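Local atomic coordinates of methylmalonyl-CoA carboxyltransferase 12S subunit (Propionibacterium freudenreichii, PDB entry 1ON3), a protein that transfers the carboxyl group of methylmalonyl-CoA to the biotin of the 1.3S subunit, as the hexameric core of transcarboxylase. Residues M194-H199 and H235-D240; N270-N275 and T495-A500; Q366-P371 and R408-G413. All blocks are in the same frame, centred on the assembly; numbering follows the deposited sequence.

The three contacts sit in the two duplicated halves of the chain. Contact 1 pairs the last two parallel strands of the N-terminal sheet and closes before the others open; its centre is about 36 Å from that of contact 2 and about 33 Å from that of contact 3. Contact 3, in the C-terminal half, is nested inside the long chain excursion that contact 2 closes, and the nearest atoms of these two are about 5 Å apart without touching. The ligand belongs to contact 3, where G413 binds methylmalonyl-CoA directly. Around contact 1 the side chain of M194 stays about 12 Å from a bound methylmalonyl-CoA, while contact 2 joins a loop to the helix 495-505.

Contact 1: residues M194-H199 and H235-D240; sequences MTKKAH and HFVAED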
# COMPACT_ATOMS: atom_id res chain seq x y z
N MET E 194 -5.00 -2.59 -40.75
CA MET E 194 -5.26 -3.64 -41.72
C MET E 194 -4.91 -3.18 -43.13
O MET E 194 -5.37 -2.13 -43.57
CB MET E 194 -6.74 -4.00 -41.62
CG MET E 194 -7.11 -5.36 -42.12
SD MET E 194 -8.81 -5.79 -41.68
CE MET E 194 -9.04 -7.09 -42.91
N THR E 195 -4.12 -3.97 -43.87
CA THR E 195 -3.76 -3.60 -45.23
C THR E 195 -4.86 -4.03 -46.20
O THR E 195 -5.74 -4.83 -45.84
CB THR E 195 -2.46 -4.27 -45.70
OG1 THR E 195 -2.71 -5.66 -45.93
CG2 THR E 195 -1.36 -4.10 -44.66
N LYS E 196 -4.81 -3.52 -47.43
CA LYS E 196 -5.83 -3.88 -48.41
C LYS E 196 -5.63 -5.29 -48.99
O LYS E 196 -6.44 -5.76 -49.79
CB LYS E 196 -5.90 -2.82 -49.52
CG LYS E 196 -6.57 -1.56 -49.00
CD LYS E 196 -6.79 -0.50 -50.07
CE LYS E 196 -7.63 0.64 -49.48
NZ LYS E 196 -7.91 1.72 -50.45
N LYS E 197 -4.58 -5.97 -48.55
CA LYS E 197 -4.34 -7.33 -49.01
C LYS E 197 -4.82 -8.30 -47.94
O LYS E 197 -4.89 -9.51 -48.17
CB LYS E 197 -2.84 -7.54 -49.27
CG LYS E 197 -2.30 -6.79 -50.49
CD LYS E 197 -2.97 -7.27 -51.77
CE LYS E 197 -2.29 -6.67 -53.00
NZ LYS E 197 -2.24 -5.18 -52.92
N ALA E 198 -5.16 -7.77 -46.78
CA ALA E 198 -5.60 -8.61 -45.66
C ALA E 198 -7.09 -8.91 -45.62
O ALA E 198 -7.90 -8.23 -46.26
CB ALA E 198 -5.18 -7.97 -44.33
N HIS E 199 -7.44 -9.96 -44.89
CA HIS E 199 -8.83 -10.35 -44.68
C HIS E 199 -8.95 -10.90 -43.27
O HIS E 199 -8.03 -11.56 -42.76
CB HIS E 199 -9.29 -11.38 -45.72
CG HIS E 199 -9.28 -10.85 -47.12
ND1 HIS E 199 -8.17 -10.90 -47.94
CD2 HIS E 199 -10.22 -10.16 -47.82
CE1 HIS E 199 -8.42 -10.27 -49.07
NE2 HIS E 199 -9.66 -9.80 -49.02
N HIS E 235 -8.92 0.17 -36.79
CA HIS E 235 -8.61 1.58 -36.59
C HIS E 235 -7.94 2.33 -37.71
O HIS E 235 -8.06 3.56 -37.77
CB HIS E 235 -7.80 1.72 -35.30
CG HIS E 235 -8.43 1.04 -34.13
ND1 HIS E 235 -8.41 -0.33 -33.97
CD2 HIS E 235 -9.19 1.52 -33.12
CE1 HIS E 235 -9.12 -0.66 -32.90
NE2 HIS E 235 -9.60 0.45 -32.37
N PHE E 236 -7.23 1.61 -38.57
CA PHE E 236 -6.54 2.22 -39.69
C PHE E 236 -6.55 1.31 -40.90
O PHE E 236 -6.37 0.09 -40.76
CB PHE E 236 -5.06 2.53 -39.35
CG PHE E 236 -4.89 3.40 -38.14
CD1 PHE E 236 -4.76 2.84 -36.88
CD2 PHE E 236 -4.91 4.79 -38.25
CE1 PHE E 236 -4.66 3.65 -35.74
CE2 PHE E 236 -4.81 5.60 -37.13
CZ PHE E 236 -4.69 5.03 -35.87
N VAL E 237 -6.77 1.89 -42.07
CA VAL E 237 -6.71 1.13 -43.31
C VAL E 237 -5.42 1.57 -43.95
O VAL E 237 -5.15 2.77 -44.04
CB VAL E 237 -7.88 1.43 -44.27
CG1 VAL E 237 -7.62 0.77 -45.62
CG2 VAL E 237 -9.16 0.88 -43.71
N ALA E 238 -4.61 0.60 -44.38
CA ALA E 238 -3.33 0.87 -45.02
C ALA E 238 -3.32 0.27 -46.42
O ALA E 238 -3.82 -0.84 -46.63
CB ALA E 238 -2.21 0.27 -44.19
N GLU E 239 -2.76 0.99 -47.39
CA GLU E 239 -2.71 0.48 -48.76
C GLU E 239 -1.93 -0.81 -48.87
O GLU E 239 -2.37 -1.77 -49.52
CB GLU E 239 -2.09 1.52 -49.69
CG GLU E 239 -3.08 2.48 -50.31
CD GLU E 239 -4.09 1.77 -51.19
OE1 GLU E 239 -3.67 1.03 -52.11
OE2 GLU E 239 -5.30 1.96 -50.97
N ASP E 240 -0.75 -0.85 -48.25
CA ASP E 240 0.08 -2.04 -48.30
C ASP E 240 0.95 -2.10 -47.06
O ASP E 240 0.76 -1.32 -46.13
CB ASP E 240 0.97 -2.03 -49.55
CG ASP E 240 1.71 -0.72 -49.73
OD1 ASP E 240 2.01 -0.03 -48.73
OD2 ASP E 240 2.02 -0.38 -50.88
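M194 and A238 carry the backbone pairing of two neighbouring parallel strands, 191-195 and 236-238. M194 N donates to F236 O at 3.0 Å, nearly straight at 171°, and A238 N returns a bond to M194 O at 2.9 Å, so M194 reaches to both sides of V237. Past the strand end the pairing frays: K196 N to A238 O is a weak bond at 3.0 Å, and the same carbonyl oxygen is approached by T195 CA at 3.1 Å in a CA-H...O contact.

The charged contact lies at the exposed end. K196 runs out extended beyond CG, while E239, whose CB starts off away from the other strand, folds back at its second torsion (chi2 -62°). NZ of K196 then meets OE2 of E239 at 2.7 Å, nearly in line with the C-O bond. E225 is a long, weak second partner of this lysine.

Van der Waals contact is lighter. K196 CE crosses V237 CG1 at about a right angle, 3.9 Å away, and T195 CG2 touches D240 O at 3.8 Å.

A turn follows the first strand and a helix N-cap the second. T195 OG1 accepts K197 N at 3.2 Å, an ST turn inside the type I turn T195-A198, while D240 uses OD1 to cap A243 N at the start of helix 241-253.

M194 and V237 face helix 224-231, whereas T195 and A238 lie against helix 241-253 on the other face. This is the parallel edge pair of the N-terminal sheet of a crotonase-type fold, its strands joined by a mostly helical connection.

Contact 2: residues N270-N275 and T495-A500; sequences NDVSPN and TRRKIA
R496 takes hold of the backbone carbonyl of D271 from the side. NE reaches D271 O at 2.8 Å and NH2 reaches the same atom at 3.0 Å; the oxygen lies only 3° out of the guanidinium plane, so one carbonyl is gripped by two nearly coplanar N-H groups. The arm gets there by staying stretched from CG to NE, with CG anti to the backbone N (chi1 -176°). Its remaining bonds fix the rotation of the guanidinium: NH1 donates to I299 O, and NH2 also forms a salt bridge with D301. An alanine here takes away both arginine donors to D271 O and the charged mate of D301, and the loop would probably be held less firmly to the helix.

V272 makes the close packing beside this grip. Its side chain crosses those of R496 and R497 at about a right angle. CG1 packs on A500 CB at 3.8 Å, while V272 CB lies 4.0 Å from R497 CB.

Toward R497 the contact becomes wet. V272 O does not reach the helix N-H groups itself; water 2 stands between, 2.8 Å from V272 O and 3.0 Å from R497 N, which donates to it. R497 bends at its third torsion so that NE gives a bond to water 1 at 2.7 Å, while that water's link to V272 O is weak. On the exposed loop, S273 OG donates to D271 OD2 at 2.7 Å, on the syn side of the carboxylate, a bond within the loop itself.

Loop 270-275, after helix 241-253 and before helix 278-281, thus docks on the water-bridged N-terminal turn of helix 495-505.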
# COMPACT_ATOMS: atom_id res chain seq x y z
N ASN E 270 5.49 25.85 -29.61
CA ASN E 270 5.02 26.60 -28.45
C ASN E 270 4.29 27.90 -28.75
O ASN E 270 3.90 28.62 -27.84
CB ASN E 270 6.17 26.86 -27.49
CG ASN E 270 6.80 25.57 -26.98
OD1 ASN E 270 6.13 24.74 -26.37
ND2 ASN E 270 8.09 25.40 -27.24
N ASP E 271 4.08 28.20 -30.02
CA ASP E 271 3.36 29.41 -30.35
C ASP E 271 1.86 29.18 -30.14
O ASP E 271 1.30 28.22 -30.66
CB ASP E 271 3.60 29.84 -31.79
CG ASP E 271 2.85 31.12 -32.13
OD1 ASP E 271 3.14 32.16 -31.49
OD2 ASP E 271 1.97 31.10 -33.02
N VAL E 272 1.23 30.06 -29.38
CA VAL E 272 -0.19 29.96 -29.13
C VAL E 272 -0.89 31.27 -29.47
O VAL E 272 -1.96 31.58 -28.94
CB VAL E 272 -0.48 29.58 -27.65
CG1 VAL E 272 -0.03 28.14 -27.39
CG2 VAL E 272 0.26 30.52 -26.71
N SER E 273 -0.28 32.04 -30.38
CA SER E 273 -0.82 33.32 -30.79
C SER E 273 -2.23 33.13 -31.34
O SER E 273 -2.59 32.04 -31.77
CB SER E 273 0.08 33.96 -31.85
OG SER E 273 0.19 33.13 -32.99
N PRO E 274 -3.05 34.19 -31.31
CA PRO E 274 -4.42 34.09 -31.82
C PRO E 274 -4.48 33.79 -33.31
O PRO E 274 -3.55 34.13 -34.04
CB PRO E 274 -5.01 35.47 -31.50
CG PRO E 274 -4.24 35.90 -30.28
CD PRO E 274 -2.82 35.49 -30.65
N ASN E 275 -5.55 33.14 -33.74
CA ASN E 275 -5.74 32.86 -35.16
C ASN E 275 -7.19 33.21 -35.44
O ASN E 275 -8.10 32.44 -35.14
CB ASN E 275 -5.49 31.39 -35.50
CG ASN E 275 -5.51 31.14 -37.00
OD1 ASN E 275 -6.13 31.89 -37.75
ND2 ASN E 275 -4.85 30.08 -37.44
N THR E 495 -8.67 29.91 -28.96
CA THR E 495 -8.86 28.50 -28.60
C THR E 495 -7.57 27.73 -28.30
O THR E 495 -7.46 27.10 -27.24
CB THR E 495 -9.66 27.78 -29.70
OG1 THR E 495 -10.91 28.45 -29.87
CG2 THR E 495 -9.94 26.32 -29.29
N ARG E 496 -6.61 27.76 -29.21
CA ARG E 496 -5.36 27.04 -28.98
C ARG E 496 -4.71 27.47 -27.66
O ARG E 496 -4.32 26.62 -26.85
CB ARG E 496 -4.38 27.26 -30.13
CG ARG E 496 -3.07 26.46 -30.01
CD ARG E 496 -2.24 26.63 -31.26
NE ARG E 496 -0.80 26.43 -31.04
CZ ARG E 496 -0.21 25.25 -30.90
NH1 ARG E 496 -0.92 24.12 -30.96
NH2 ARG E 496 1.11 25.21 -30.70
N ARG E 497 -4.62 28.77 -27.42
CA ARG E 497 -4.03 29.24 -26.16
C ARG E 497 -4.79 28.74 -24.94
O ARG E 497 -4.19 28.27 -23.99
CB ARG E 497 -3.98 30.77 -26.12
CG ARG E 497 -3.40 31.34 -24.84
CD ARG E 497 -3.05 32.81 -25.00
NE ARG E 497 -4.22 33.65 -25.23
CZ ARG E 497 -5.04 34.07 -24.26
NH1 ARG E 497 -4.81 33.73 -23.01
NH2 ARG E 497 -6.08 34.84 -24.55
N LYS E 498 -6.12 28.84 -24.95
CA LYS E 498 -6.87 28.37 -23.78
C LYS E 498 -6.65 26.87 -23.53
O LYS E 498 -6.47 26.45 -22.39
CB LYS E 498 -8.37 28.68 -23.94
CG LYS E 498 -8.81 30.01 -23.28
CD LYS E 498 -7.99 31.19 -23.80
CE LYS E 498 -8.46 32.52 -23.21
NZ LYS E 498 -8.37 32.59 -21.71
N ILE E 499 -6.65 26.06 -24.59
CA ILE E 499 -6.42 24.62 -24.45
C ILE E 499 -5.00 24.35 -23.95
O ILE E 499 -4.77 23.52 -23.07
CB ILE E 499 -6.62 23.90 -25.82
CG1 ILE E 499 -8.09 23.98 -26.24
CG2 ILE E 499 -6.16 22.45 -25.72
CD1 ILE E 499 -8.34 23.48 -27.66
N ALA E 500 -4.03 25.08 -24.51
CA ALA E 500 -2.63 24.89 -24.13
C ALA E 500 -2.37 25.21 -22.66
O ALA E 500 -1.68 24.46 -21.98
CB ALA E 500 -1.73 25.75 -25.01
O HOH W 1 -4.59 33.58 -27.94
O HOH W 2 -4.71 31.05 -29.35

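Contact 3: residues Q366-P371 and R408-G413; sequences QLVDVP and RKAYGG. With MCA (methylmalonyl-coenzyme A), chain L.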
# COMPACT_ATOMS: atom_id res chain seq x y z
N GLN E 366 -12.13 17.78 -26.04
CA GLN E 366 -13.41 17.69 -26.75
C GLN E 366 -13.77 18.99 -27.46
O GLN E 366 -13.58 20.08 -26.90
CB GLN E 366 -14.56 17.36 -25.77
CG GLN E 366 -14.54 15.95 -25.16
CD GLN E 366 -13.31 15.69 -24.31
OE1 GLN E 366 -12.53 14.78 -24.60
NE2 GLN E 366 -13.12 16.49 -23.26
N LEU E 367 -14.29 18.87 -28.68
CA LEU E 367 -14.77 20.02 -29.46
C LEU E 367 -16.24 19.67 -29.68
O LEU E 367 -16.57 18.71 -30.38
CB LEU E 367 -14.02 20.14 -30.79
CG LEU E 367 -12.51 20.34 -30.66
CD1 LEU E 367 -11.92 20.48 -32.07
CD2 LEU E 367 -12.20 21.57 -29.80
N VAL E 368 -17.12 20.45 -29.06
CA VAL E 368 -18.55 20.17 -29.09
C VAL E 368 -19.48 20.99 -29.98
O VAL E 368 -19.48 22.22 -29.95
CB VAL E 368 -19.12 20.22 -27.65
CG1 VAL E 368 -20.59 19.79 -27.64
CG2 VAL E 368 -18.31 19.31 -26.72
N ASP E 369 -20.29 20.27 -30.76
CA ASP E 369 -21.31 20.84 -31.63
C ASP E 369 -22.23 19.66 -31.92
O ASP E 369 -22.17 19.06 -32.99
CB ASP E 369 -20.71 21.38 -32.93
CG ASP E 369 -21.70 22.25 -33.69
OD1 ASP E 369 -22.89 22.26 -33.30
OD2 ASP E 369 -21.31 22.91 -34.68
N VAL E 370 -23.06 19.31 -30.94
CA VAL E 370 -23.94 18.16 -31.05
C VAL E 370 -25.39 18.52 -30.69
O VAL E 370 -25.66 19.05 -29.61
CB VAL E 370 -23.40 17.00 -30.13
CG1 VAL E 370 -23.38 17.44 -28.66
CG2 VAL E 370 -24.22 15.72 -30.33
N PRO E 371 -26.33 18.24 -31.59
CA PRO E 371 -27.75 18.56 -31.36
C PRO E 371 -28.56 17.51 -30.61
O PRO E 371 -29.72 17.74 -30.26
CB PRO E 371 -28.26 18.76 -32.78
CG PRO E 371 -27.57 17.64 -33.49
CD PRO E 371 -26.14 17.66 -32.93
N ARG E 408 -20.62 25.07 -30.68
CA ARG E 408 -21.96 25.53 -31.02
C ARG E 408 -23.04 24.75 -30.26
O ARG E 408 -23.19 24.95 -29.05
CB ARG E 408 -22.15 25.42 -32.54
CG ARG E 408 -23.27 26.27 -33.11
CD ARG E 408 -23.10 26.47 -34.63
NE ARG E 408 -23.07 25.22 -35.38
CZ ARG E 408 -23.17 25.13 -36.70
NH1 ARG E 408 -23.30 26.24 -37.43
NH2 ARG E 408 -23.17 23.94 -37.30
N LYS E 409 -23.77 23.88 -30.95
CA LYS E 409 -24.83 23.12 -30.29
C LYS E 409 -24.27 22.20 -29.20
O LYS E 409 -23.23 21.57 -29.38
CB LYS E 409 -25.58 22.25 -31.31
CG LYS E 409 -26.35 23.00 -32.39
CD LYS E 409 -27.47 23.85 -31.80
CE LYS E 409 -28.40 24.37 -32.90
NZ LYS E 409 -27.66 25.09 -33.98
N ALA E 410 -24.99 22.11 -28.09
CA ALA E 410 -24.59 21.24 -26.97
C ALA E 410 -25.90 20.94 -26.24
O ALA E 410 -26.19 21.49 -25.18
CB ALA E 410 -23.62 21.96 -26.06
N TYR E 411 -26.69 20.04 -26.83
CA TYR E 411 -28.01 19.72 -26.29
C TYR E 411 -28.17 18.45 -25.46
O TYR E 411 -27.70 17.38 -25.84
CB TYR E 411 -29.00 19.64 -27.45
CG TYR E 411 -29.35 20.95 -28.13
CD1 TYR E 411 -28.71 22.14 -27.78
CD2 TYR E 411 -30.35 21.00 -29.11
CE1 TYR E 411 -29.06 23.35 -28.40
CE2 TYR E 411 -30.70 22.19 -29.72
CZ TYR E 411 -30.05 23.37 -29.36
OH TYR E 411 -30.43 24.56 -29.94
N GLY E 412 -28.88 18.60 -24.34
CA GLY E 412 -29.19 17.49 -23.46
C GLY E 412 -28.12 16.46 -23.16
O GLY E 412 -26.96 16.79 -22.91
N GLY E 413 -28.54 15.20 -23.17
CA GLY E 413 -27.62 14.11 -22.87
C GLY E 413 -26.44 13.99 -23.81
O GLY E 413 -25.39 13.47 -23.41
C8 MCA L . -43.52 16.11 -18.26
N9 MCA L . -43.95 17.29 -17.65
C4 MCA L . -42.82 18.08 -17.58
C5 MCA L . -41.79 17.30 -18.16
N7 MCA L . -42.25 16.07 -18.58
N3 MCA L . -42.69 19.36 -17.06
C2 MCA L . -41.41 19.85 -17.16
N1 MCA L . -40.33 19.20 -17.70
C6 MCA L . -40.48 17.91 -18.22
N6 MCA L . -39.39 17.32 -18.73
C1' MCA L . -45.16 17.70 -17.18
C2' MCA L . -46.13 17.79 -18.35
O2' MCA L . -45.93 18.98 -19.07
C3' MCA L . -47.46 17.61 -17.64
O3' MCA L . -47.92 18.87 -17.16
C4' MCA L . -47.16 16.58 -16.53
O4' MCA L . -45.70 16.72 -16.30
C5' MCA L . -47.39 15.04 -16.84
O5' MCA L . -47.76 14.97 -17.97
P1 MCA L . -48.69 14.58 -18.94
O11 MCA L . -48.52 15.15 -20.17
O12 MCA L . -49.74 14.97 -18.21
O6 MCA L . -48.61 12.98 -19.29
P2 MCA L . -48.54 11.71 -19.69
O21 MCA L . -49.49 12.05 -20.64
O22 MCA L . -48.61 10.67 -18.76
O7 MCA L . -47.14 11.59 -20.49
CPB MCA L . -46.07 11.92 -20.04
CPA MCA L . -44.70 11.89 -20.71
CP7 MCA L . -44.83 13.24 -21.44
CP9 MCA L . -44.45 10.58 -21.50
CP8 MCA L . -43.65 11.94 -19.58
OP3 MCA L . -45.03 14.21 -20.71
CP6 MCA L . -43.80 13.76 -22.28
OP2 MCA L . -43.33 13.00 -23.19
NP2 MCA L . -43.32 15.16 -22.10
CP5 MCA L . -41.91 15.27 -21.91
CP4 MCA L . -40.65 14.76 -22.33
CP3 MCA L . -39.43 15.51 -22.57
OP1 MCA L . -39.60 16.12 -23.76
NP1 MCA L . -38.16 15.74 -21.86
CP2 MCA L . -37.26 16.61 -22.57
CP1 MCA L . -35.94 16.43 -21.94
P3 MCA L . -49.27 19.64 -16.56
O31 MCA L . -49.90 19.49 -17.91
O32 MCA L . -48.88 21.07 -16.26
O33 MCA L . -50.12 18.99 -15.48
S MCA L . -34.76 17.22 -22.50
CS1 MCA L . -33.99 16.41 -21.31
OS1 MCA L . -34.34 15.58 -20.43
CS2 MCA L . -32.84 15.81 -21.85
CS3 MCA L . -31.68 16.20 -21.35
CS4 MCA L . -32.51 14.68 -22.86
OS4 MCA L . -33.35 13.81 -23.02
OS5 MCA L . -31.43 14.71 -23.47
O HOH W 3 -24.52 22.03 -35.36
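D369 and R408 meet because both side chains swing CG anti to their own backbone N (chi1 -167° in D369), and R408 then bends at its third torsion (chi3 59°), which brings its NE to the syn side of OD2. NE of R408 and OD2 of D369 form a salt bridge at 3.0 Å, the oxygen tilted from the guanidinium plane; the carboxylate and guanidinium planes are nearly perpendicular (79°). OD2 also accepts from Y290 OH, while R408 NH1 and NH2 donate to the carbonyls of P283 and K288. The other oxygen, OD1, takes K409 N at 3.0 Å from above the carboxylate plane and water 3 at 2.6 Å, which in turn has a weak bond from R408 NH2. Both oxygens of this buried acid are therefore engaged.

V370 and A410 form a parallel bridge where strand 364-370, of the C-terminal sheet of the crotonase-type fold, meets the short strand 409-411, which leads into helix 412-416.

Backbone bonds run alongside. At the corner residue R408, N donates to V368 O at 3.2 Å; beyond it V370 N reaches K409 O at 2.8 Å, and Y411 N reaches V370 O at 3.1 Å. V368 CG1 packs on A410 CB, 4.0 Å away.

G413 N, in the helix that follows, donates almost straight to OS5 of the methylmalonyl carboxylate at 2.9 Å. G412 has a positive phi and lies against CS3; a CB there would run into OS5. A142, I144, G181 and R34 of the third subunit bind the same ligand from across the interface.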